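Local coordinates for HTH-type transcriptional repressor MdtR (Bacillus subtilis, PDB 1S3J), which represses the multidrug resistance operon mdtRP by binding directly to its promoter region, acting as a homodimer of the MarR family, at residues K21-V35 with E107-Y119. Sequence-based numbering, arbitrary orientation.
Sequences KIQPEMLESMEKQGV and EVLAGRKAIMARY
The carboxylate of Glu25 is shared between two consecutive residues of the facing helix. Its OE1 accepts a hydrogen bond from Tyr119 OH at 3.1 Å, met nearly end-on, while OE2 forms a salt bridge with Arg118, 2.8 Å from NH1, which comes in on the syn side though 21° out of the carboxylate plane, and more weakly with NH2. The guanidinium offers its edge, but carboxylate and guanidinium planes stand 46° apart. Ile22 lies over one face of the same tyrosine ring, its CG1 3.8 Å from the centroid in a CH-pi contact. Deeper in, the bend of Met26, modelled as selenomethionine, at chi2 (-96°) carries SE over a face of the Arg112 guanidinium, and that at chi3 turns CE onto Ile115 CD1, a tight 3.4 Å. Beside Gly111, a water bonded to Ser29 OG donates to the carbonyl O of Val108. Beyond it, Gln33 CB rests on Val108 CG2, and Gln33 OE1 bonds to Lys104. The segments run nearly antiparallel, pairing helix 4-32 with helix 99-120 in the helical dimerisation region of the MarR fold; Leu40 of helix 37-49 touches Val108 and Arg112, and Ala142 of the second subunit packs on Tyr119.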
ATOM      1  N   LYS A  21       3.256  -8.537  -6.152  1.00 42.23           N
ATOM      2  CA  LYS A  21       2.494  -9.573  -6.850  1.00 42.29           C
ATOM      3  C   LYS A  21       0.979  -9.443  -6.667  1.00 42.21           C
ATOM      4  O   LYS A  21       0.207  -9.817  -7.556  1.00 42.28           O
ATOM      5  CB  LYS A  21       2.932 -10.941  -6.339  1.00 42.64           C
ATOM      6  CG  LYS A  21       3.238 -11.952  -7.419  1.00 44.99           C
ATOM      7  CD  LYS A  21       3.689 -13.283  -6.787  1.00 48.21           C
ATOM      8  CE  LYS A  21       5.144 -13.264  -6.259  1.00 49.47           C
ATOM      9  NZ  LYS A  21       6.168 -13.206  -7.347  1.00 51.34           N
ATOM     10  N   ILE A  22       0.551  -8.948  -5.508  1.00 42.15           N
ATOM     11  CA  ILE A  22      -0.865  -8.959  -5.146  1.00 42.40           C
ATOM     12  C   ILE A  22      -1.507  -7.612  -5.423  1.00 43.02           C
ATOM     13  O   ILE A  22      -2.663  -7.562  -5.831  1.00 42.58           O
ATOM     14  CB  ILE A  22      -1.071  -9.373  -3.667  1.00 42.08           C
ATOM     15  CG1 ILE A  22      -0.847 -10.873  -3.490  1.00 41.74           C
ATOM     16  CG2 ILE A  22      -2.491  -9.059  -3.177  1.00 42.41           C
ATOM     17  CD1 ILE A  22      -0.518 -11.283  -2.051  1.00 39.81           C
ATOM     18  N   GLN A  23      -0.763  -6.533  -5.217  1.00 44.04           N
ATOM     19  CA  GLN A  23      -1.278  -5.185  -5.459  1.00 45.41           C
ATOM     20  C   GLN A  23      -1.784  -4.973  -6.884  1.00 46.03           C
ATOM     21  O   GLN A  23      -2.938  -4.583  -7.044  1.00 46.13           O
ATOM     22  CB  GLN A  23      -0.265  -4.103  -5.079  1.00 45.56           C
ATOM     23  CG  GLN A  23      -0.860  -2.715  -5.020  1.00 47.41           C
ATOM     24  CD  GLN A  23      -0.252  -1.752  -6.032  1.00 49.61           C
ATOM     25  OE1 GLN A  23       0.037  -2.128  -7.186  1.00 50.75           O
ATOM     26  NE2 GLN A  23      -0.060  -0.501  -5.604  1.00 50.54           N
ATOM     27  N   PRO A  24      -0.972  -5.230  -7.911  1.00 46.87           N
ATOM     28  CA  PRO A  24      -1.459  -5.104  -9.294  1.00 47.60           C
ATOM     29  C   PRO A  24      -2.730  -5.926  -9.547  1.00 48.61           C
ATOM     30  O   PRO A  24      -3.627  -5.446 -10.242  1.00 48.58           O
ATOM     31  CB  PRO A  24      -0.295  -5.643 -10.136  1.00 47.47           C
ATOM     32  CG  PRO A  24       0.901  -5.424  -9.283  1.00 47.20           C
ATOM     33  CD  PRO A  24       0.439  -5.656  -7.870  1.00 46.84           C
ATOM     34  N   GLU A  25      -2.810  -7.128  -8.978  1.00 49.39           N
ATOM     35  CA  GLU A  25      -3.980  -7.976  -9.179  1.00 50.43           C
ATOM     36  C   GLU A  25      -5.228  -7.364  -8.545  1.00 51.20           C
ATOM     37  O   GLU A  25      -6.307  -7.417  -9.129  1.00 50.92           O
ATOM     38  CB  GLU A  25      -3.742  -9.382  -8.626  1.00 50.64           C
ATOM     39  CG  GLU A  25      -3.929 -10.488  -9.643  1.00 51.60           C
ATOM     40  CD  GLU A  25      -3.624 -11.860  -9.067  1.00 53.22           C
ATOM     41  OE1 GLU A  25      -2.575 -12.020  -8.400  1.00 54.04           O
ATOM     42  OE2 GLU A  25      -4.438 -12.781  -9.289  1.00 55.68           O
HETATM   43  N   MSE A  26      -5.068  -6.784  -7.357  1.00 52.17           N
HETATM   44  CA  MSE A  26      -6.160  -6.097  -6.681  1.00 53.27           C
HETATM   45  C   MSE A  26      -6.589  -4.895  -7.518  1.00 53.29           C
HETATM   46  O   MSE A  26      -7.755  -4.767  -7.850  1.00 53.09           O
HETATM   47  CB  MSE A  26      -5.770  -5.620  -5.273  1.00 53.79           C
HETATM   48  CG  MSE A  26      -5.166  -6.673  -4.350  1.00 56.17           C
HETATM   49 SE   MSE A  26      -6.452  -7.494  -3.162  0.88 61.52          SE
HETATM   50  CE  MSE A  26      -7.175  -8.637  -4.386  1.00 59.75           C
ATOM     51  N   LEU A  27      -5.639  -4.028  -7.861  1.00 53.92           N
ATOM     52  CA  LEU A  27      -5.924  -2.829  -8.668  1.00 54.57           C
ATOM     53  C   LEU A  27      -6.608  -3.137  -9.994  1.00 54.96           C
ATOM     54  O   LEU A  27      -7.485  -2.401 -10.407  1.00 54.80           O
ATOM     55  CB  LEU A  27      -4.652  -2.031  -8.958  1.00 54.53           C
ATOM     56  CG  LEU A  27      -3.981  -1.318  -7.779  1.00 55.49           C
ATOM     57  CD1 LEU A  27      -2.789  -0.492  -8.268  1.00 56.08           C
ATOM     58  CD2 LEU A  27      -4.957  -0.444  -7.005  1.00 56.00           C
ATOM     59  N   GLU A  28      -6.212  -4.216 -10.658  1.00 55.46           N
ATOM     60  CA  GLU A  28      -6.773  -4.547 -11.969  1.00 56.10           C
ATOM     61  C   GLU A  28      -8.226  -5.022 -11.811  1.00 55.81           C
ATOM     62  O   GLU A  28      -9.080  -4.699 -12.634  1.00 55.50           O
ATOM     63  CB  GLU A  28      -5.889  -5.593 -12.680  1.00 56.40           C
ATOM     64  CG  GLU A  28      -6.408  -6.141 -14.007  1.00 57.56           C
ATOM     65  CD  GLU A  28      -5.819  -7.509 -14.346  1.00 60.34           C
ATOM     66  OE1 GLU A  28      -6.574  -8.385 -14.844  1.00 62.00           O
ATOM     67  OE2 GLU A  28      -4.601  -7.723 -14.104  1.00 61.12           O
ATOM     68  N   SER A  29      -8.492  -5.774 -10.746  1.00 55.93           N
ATOM     69  CA  SER A  29      -9.833  -6.279 -10.439  1.00 56.09           C
ATOM     70  C   SER A  29     -10.804  -5.151 -10.082  1.00 56.41           C
ATOM     71  O   SER A  29     -11.994  -5.223 -10.399  1.00 56.24           O
ATOM     72  CB  SER A  29      -9.772  -7.272  -9.277  1.00 56.03           C
ATOM     73  OG  SER A  29     -11.068  -7.697  -8.895  1.00 55.69           O
HETATM   74  N   MSE A  30     -10.286  -4.127  -9.409  1.00 56.72           N
HETATM   75  CA  MSE A  30     -11.064  -2.958  -9.021  1.00 57.21           C
HETATM   76  C   MSE A  30     -11.457  -2.131 -10.240  1.00 57.12           C
HETATM   77  O   MSE A  30     -12.603  -1.698 -10.358  1.00 56.30           O
HETATM   78  CB  MSE A  30     -10.227  -2.033  -8.154  1.00 57.62           C
HETATM   79  CG  MSE A  30      -9.878  -2.544  -6.818  1.00 59.78           C
HETATM   80 SE   MSE A  30      -9.307  -1.039  -5.769  0.90 64.46          SE
HETATM   81  CE  MSE A  30     -11.011  -0.499  -5.275  1.00 63.36           C
ATOM     82  N   GLU A  31     -10.470  -1.885 -11.106  1.00 57.10           N
ATOM     83  CA  GLU A  31     -10.636  -1.046 -12.290  1.00 57.66           C
ATOM     84  C   GLU A  31     -11.733  -1.608 -13.190  1.00 57.08           C
ATOM     85  O   GLU A  31     -12.507  -0.848 -13.750  1.00 57.20           O
ATOM     86  CB  GLU A  31      -9.311  -0.916 -13.076  1.00 58.20           C
ATOM     87  CG  GLU A  31      -8.362   0.166 -12.555  1.00 59.88           C
ATOM     88  CD  GLU A  31      -7.008   0.162 -13.265  1.00 63.27           C
ATOM     89  OE1 GLU A  31      -6.982   0.205 -14.519  1.00 65.06           O
ATOM     90  OE2 GLU A  31      -5.961   0.122 -12.571  1.00 65.72           O
ATOM     91  N   LYS A  32     -11.791  -2.934 -13.305  1.00 56.53           N
ATOM     92  CA  LYS A  32     -12.821  -3.636 -14.084  1.00 56.43           C
ATOM     93  C   LYS A  32     -14.209  -3.502 -13.453  1.00 55.26           C
ATOM     94  O   LYS A  32     -15.203  -3.433 -14.165  1.00 55.40           O
ATOM     95  CB  LYS A  32     -12.446  -5.128 -14.247  1.00 56.87           C
ATOM     96  CG  LYS A  32     -13.491  -6.037 -14.962  1.00 58.96           C
ATOM     97  CD  LYS A  32     -13.708  -5.673 -16.453  1.00 60.97           C
ATOM     98  CE  LYS A  32     -14.991  -4.824 -16.694  1.00 61.56           C
ATOM     99  NZ  LYS A  32     -15.444  -4.822 -18.118  1.00 61.36           N
ATOM    100  N   GLN A  33     -14.288  -3.485 -12.124  1.00 53.73           N
ATOM    101  CA  GLN A  33     -15.559  -3.223 -11.449  1.00 52.53           C
ATOM    102  C   GLN A  33     -15.871  -1.703 -11.377  1.00 50.52           C
ATOM    103  O   GLN A  33     -16.908  -1.305 -10.889  1.00 49.92           O
ATOM    104  CB  GLN A  33     -15.577  -3.877 -10.058  1.00 53.11           C
ATOM    105  CG  GLN A  33     -15.653  -5.415 -10.061  1.00 54.45           C
ATOM    106  CD  GLN A  33     -16.964  -5.956 -10.646  1.00 58.13           C
ATOM    107  OE1 GLN A  33     -18.067  -5.578 -10.205  1.00 58.72           O
ATOM    108  NE2 GLN A  33     -16.846  -6.844 -11.647  1.00 58.72           N
ATOM    109  N   GLY A  34     -14.969  -0.872 -11.879  1.00 48.56           N
ATOM    110  CA  GLY A  34     -15.207   0.549 -12.032  1.00 47.33           C
ATOM    111  C   GLY A  34     -14.962   1.432 -10.817  1.00 46.10           C
ATOM    112  O   GLY A  34     -15.187   2.645 -10.900  1.00 46.40           O
ATOM    113  N   VAL A  35     -14.494   0.853  -9.713  1.00 43.94           N
ATOM    114  CA  VAL A  35     -14.311   1.588  -8.460  1.00 42.84           C
ATOM    115  C   VAL A  35     -12.821   1.764  -8.128  1.00 41.18           C
ATOM    116  O   VAL A  35     -11.984   0.930  -8.483  1.00 40.84           O
ATOM    117  CB  VAL A  35     -15.102   0.923  -7.260  1.00 42.89           C
ATOM    118  CG1 VAL A  35     -16.303   0.138  -7.765  1.00 43.23           C
ATOM    119  CG2 VAL A  35     -14.226   0.023  -6.415  1.00 43.15           C
ATOM    120  N   GLU A 107     -19.252  -7.698  -4.874  1.00 44.76           N
ATOM    121  CA  GLU A 107     -18.546  -8.187  -6.056  1.00 44.64           C
ATOM    122  C   GLU A 107     -17.058  -7.826  -6.001  1.00 43.88           C
ATOM    123  O   GLU A 107     -16.206  -8.634  -6.322  1.00 43.78           O
ATOM    124  CB  GLU A 107     -19.179  -7.601  -7.318  1.00 45.12           C
ATOM    125  CG  GLU A 107     -20.579  -8.116  -7.603  1.00 46.68           C
ATOM    126  CD  GLU A 107     -21.188  -7.541  -8.884  1.00 50.24           C
ATOM    127  OE1 GLU A 107     -20.693  -6.511  -9.412  1.00 51.48           O
ATOM    128  OE2 GLU A 107     -22.186  -8.130  -9.366  1.00 52.33           O
ATOM    129  N   VAL A 108     -16.753  -6.610  -5.567  1.00 43.36           N
ATOM    130  CA  VAL A 108     -15.379  -6.173  -5.418  1.00 42.66           C
ATOM    131  C   VAL A 108     -14.684  -6.983  -4.298  1.00 42.59           C
ATOM    132  O   VAL A 108     -13.557  -7.451  -4.466  1.00 41.87           O
ATOM    133  CB  VAL A 108     -15.311  -4.659  -5.123  1.00 42.62           C
ATOM    134  CG1 VAL A 108     -13.890  -4.228  -4.755  1.00 41.83           C
ATOM    135  CG2 VAL A 108     -15.806  -3.845  -6.329  1.00 42.09           C
ATOM    136  N   LEU A 109     -15.365  -7.161  -3.173  1.00 42.09           N
ATOM    137  CA  LEU A 109     -14.773  -7.853  -2.025  1.00 42.44           C
ATOM    138  C   LEU A 109     -14.516  -9.348  -2.333  1.00 42.05           C
ATOM    139  O   LEU A 109     -13.468  -9.891  -1.976  1.00 41.30           O
ATOM    140  CB  LEU A 109     -15.676  -7.711  -0.798  1.00 42.63           C
ATOM    141  CG  LEU A 109     -15.031  -7.880   0.582  1.00 44.38           C
ATOM    142  CD1 LEU A 109     -14.186  -6.662   0.957  1.00 45.30           C
ATOM    143  CD2 LEU A 109     -16.119  -8.134   1.641  1.00 45.08           C
ATOM    144  N   ALA A 110     -15.474  -9.992  -2.998  1.00 41.42           N
ATOM    145  CA  ALA A 110     -15.337 -11.390  -3.395  1.00 41.19           C
ATOM    146  C   ALA A 110     -14.175 -11.546  -4.358  1.00 41.15           C
ATOM    147  O   ALA A 110     -13.414 -12.493  -4.240  1.00 41.60           O
ATOM    148  CB  ALA A 110     -16.637 -11.917  -4.011  1.00 40.99           C
ATOM    149  N   GLY A 111     -14.033 -10.612  -5.296  1.00 41.24           N
ATOM    150  CA  GLY A 111     -12.871 -10.557  -6.158  1.00 41.56           C
ATOM    151  C   GLY A 111     -11.559 -10.507  -5.378  1.00 42.12           C
ATOM    152  O   GLY A 111     -10.612 -11.243  -5.697  1.00 42.52           O
ATOM    153  N   ARG A 112     -11.499  -9.642  -4.362  1.00 42.09           N
ATOM    154  CA  ARG A 112     -10.315  -9.517  -3.501  1.00 42.21           C
ATOM    155  C   ARG A 112     -10.058 -10.790  -2.692  1.00 42.10           C
ATOM    156  O   ARG A 112      -8.909 -11.165  -2.466  1.00 41.70           O
ATOM    157  CB  ARG A 112     -10.446  -8.353  -2.509  1.00 41.97           C
ATOM    158  CG  ARG A 112     -10.315  -6.968  -3.111  1.00 43.36           C
ATOM    159  CD  ARG A 112     -10.531  -5.849  -2.083  1.00 44.30           C
ATOM    160  NE  ARG A 112      -9.742  -4.649  -2.376  1.00 45.02           N
ATOM    161  CZ  ARG A 112      -8.587  -4.329  -1.815  1.00 46.70           C
ATOM    162  NH1 ARG A 112      -8.024  -5.109  -0.904  1.00 48.94           N
ATOM    163  NH2 ARG A 112      -7.974  -3.215  -2.172  1.00 48.01           N
ATOM    164  N   LYS A 113     -11.135 -11.419  -2.232  1.00 41.87           N
ATOM    165  CA  LYS A 113     -11.032 -12.597  -1.386  1.00 42.30           C
ATOM    166  C   LYS A 113     -10.460 -13.745  -2.219  1.00 41.62           C
ATOM    167  O   LYS A 113      -9.538 -14.415  -1.791  1.00 41.30           O
ATOM    168  CB  LYS A 113     -12.408 -12.960  -0.800  1.00 42.70           C
ATOM    169  CG  LYS A 113     -12.512 -14.350  -0.173  1.00 44.89           C
ATOM    170  CD  LYS A 113     -13.944 -14.669   0.300  1.00 47.35           C
ATOM    171  CE  LYS A 113     -13.956 -15.846   1.277  1.00 48.91           C
ATOM    172  NZ  LYS A 113     -12.822 -16.799   1.032  1.00 49.42           N
ATOM    173  N   ALA A 114     -10.995 -13.924  -3.425  1.00 40.74           N
ATOM    174  CA  ALA A 114     -10.583 -14.983  -4.314  1.00 40.01           C
ATOM    175  C   ALA A 114      -9.112 -14.868  -4.685  1.00 39.71           C
ATOM    176  O   ALA A 114      -8.432 -15.881  -4.793  1.00 39.02           O
ATOM    177  CB  ALA A 114     -11.456 -14.992  -5.564  1.00 40.50           C
ATOM    178  N   ILE A 115      -8.619 -13.647  -4.878  1.00 39.42           N
ATOM    179  CA  ILE A 115      -7.182 -13.433  -5.115  1.00 39.40           C
ATOM    180  C   ILE A 115      -6.324 -13.847  -3.906  1.00 39.17           C
ATOM    181  O   ILE A 115      -5.345 -14.575  -4.045  1.00 38.54           O
ATOM    182  CB  ILE A 115      -6.901 -11.960  -5.478  1.00 39.33           C
ATOM    183  CG1 ILE A 115      -7.272 -11.707  -6.939  1.00 39.58           C
ATOM    184  CG2 ILE A 115      -5.428 -11.601  -5.246  1.00 40.08           C
ATOM    185  CD1 ILE A 115      -7.402 -10.238  -7.326  1.00 39.37           C
HETATM  186  N   MSE A 116      -6.701 -13.384  -2.726  1.00 39.56           N
HETATM  187  CA  MSE A 116      -5.955 -13.683  -1.500  1.00 40.22           C
HETATM  188  C   MSE A 116      -5.930 -15.174  -1.232  1.00 40.08           C
HETATM  189  O   MSE A 116      -4.901 -15.723  -0.876  1.00 39.24           O
HETATM  190  CB  MSE A 116      -6.577 -12.962  -0.292  1.00 40.81           C
HETATM  191  CG  MSE A 116      -5.753 -13.081   0.995  1.00 43.36           C
HETATM  192 SE   MSE A 116      -3.924 -12.397   0.815  0.79 50.00          SE
HETATM  193  CE  MSE A 116      -4.236 -10.906  -0.316  1.00 46.06           C
ATOM    194  N   ALA A 117      -7.076 -15.821  -1.435  1.00 40.59           N
ATOM    195  CA  ALA A 117      -7.256 -17.228  -1.108  1.00 41.02           C
ATOM    196  C   ALA A 117      -6.461 -18.146  -2.030  1.00 40.94           C
ATOM    197  O   ALA A 117      -6.249 -19.296  -1.688  1.00 41.15           O
ATOM    198  CB  ALA A 117      -8.750 -17.612  -1.136  1.00 41.33           C
ATOM    199  N   ARG A 118      -6.030 -17.654  -3.189  1.00 40.89           N
ATOM    200  CA  ARG A 118      -5.128 -18.433  -4.040  1.00 41.28           C
ATOM    201  C   ARG A 118      -3.766 -18.547  -3.380  1.00 40.12           C
ATOM    202  O   ARG A 118      -3.102 -19.572  -3.485  1.00 40.10           O
ATOM    203  CB  ARG A 118      -4.970 -17.813  -5.431  1.00 42.17           C
ATOM    204  CG  ARG A 118      -6.142 -18.098  -6.365  1.00 45.34           C
ATOM    205  CD  ARG A 118      -5.851 -17.913  -7.867  1.00 48.74           C
ATOM    206  NE  ARG A 118      -4.568 -17.267  -8.159  1.00 52.20           N
ATOM    207  CZ  ARG A 118      -4.365 -15.943  -8.213  1.00 55.65           C
ATOM    208  NH1 ARG A 118      -5.353 -15.084  -7.975  1.00 55.53           N
ATOM    209  NH2 ARG A 118      -3.152 -15.473  -8.500  1.00 57.13           N
ATOM    210  N   TYR A 119      -3.351 -17.487  -2.704  1.00 39.04           N
ATOM    211  CA  TYR A 119      -2.102 -17.513  -1.959  1.00 38.31           C
ATOM    212  C   TYR A 119      -2.268 -18.289  -0.664  1.00 37.21           C
ATOM    213  O   TYR A 119      -1.485 -19.170  -0.380  1.00 37.43           O
ATOM    214  CB  TYR A 119      -1.587 -16.106  -1.697  1.00 38.22           C
ATOM    215  CG  TYR A 119      -1.258 -15.356  -2.952  1.00 38.39           C
ATOM    216  CD1 TYR A 119       0.031 -15.336  -3.463  1.00 40.92           C
ATOM    217  CD2 TYR A 119      -2.242 -14.661  -3.637  1.00 39.74           C
ATOM    218  CE1 TYR A 119       0.318 -14.640  -4.640  1.00 42.25           C
ATOM    219  CE2 TYR A 119      -1.968 -13.971  -4.800  1.00 39.74           C
ATOM    220  CZ  TYR A 119      -0.699 -13.962  -5.301  1.00 42.62           C
ATOM    221  OH  TYR A 119      -0.442 -13.261  -6.457  1.00 45.03           O
TER
HETATM  222  O   HOH W   1     -12.120  -6.814  -6.545  1.00 35.23           O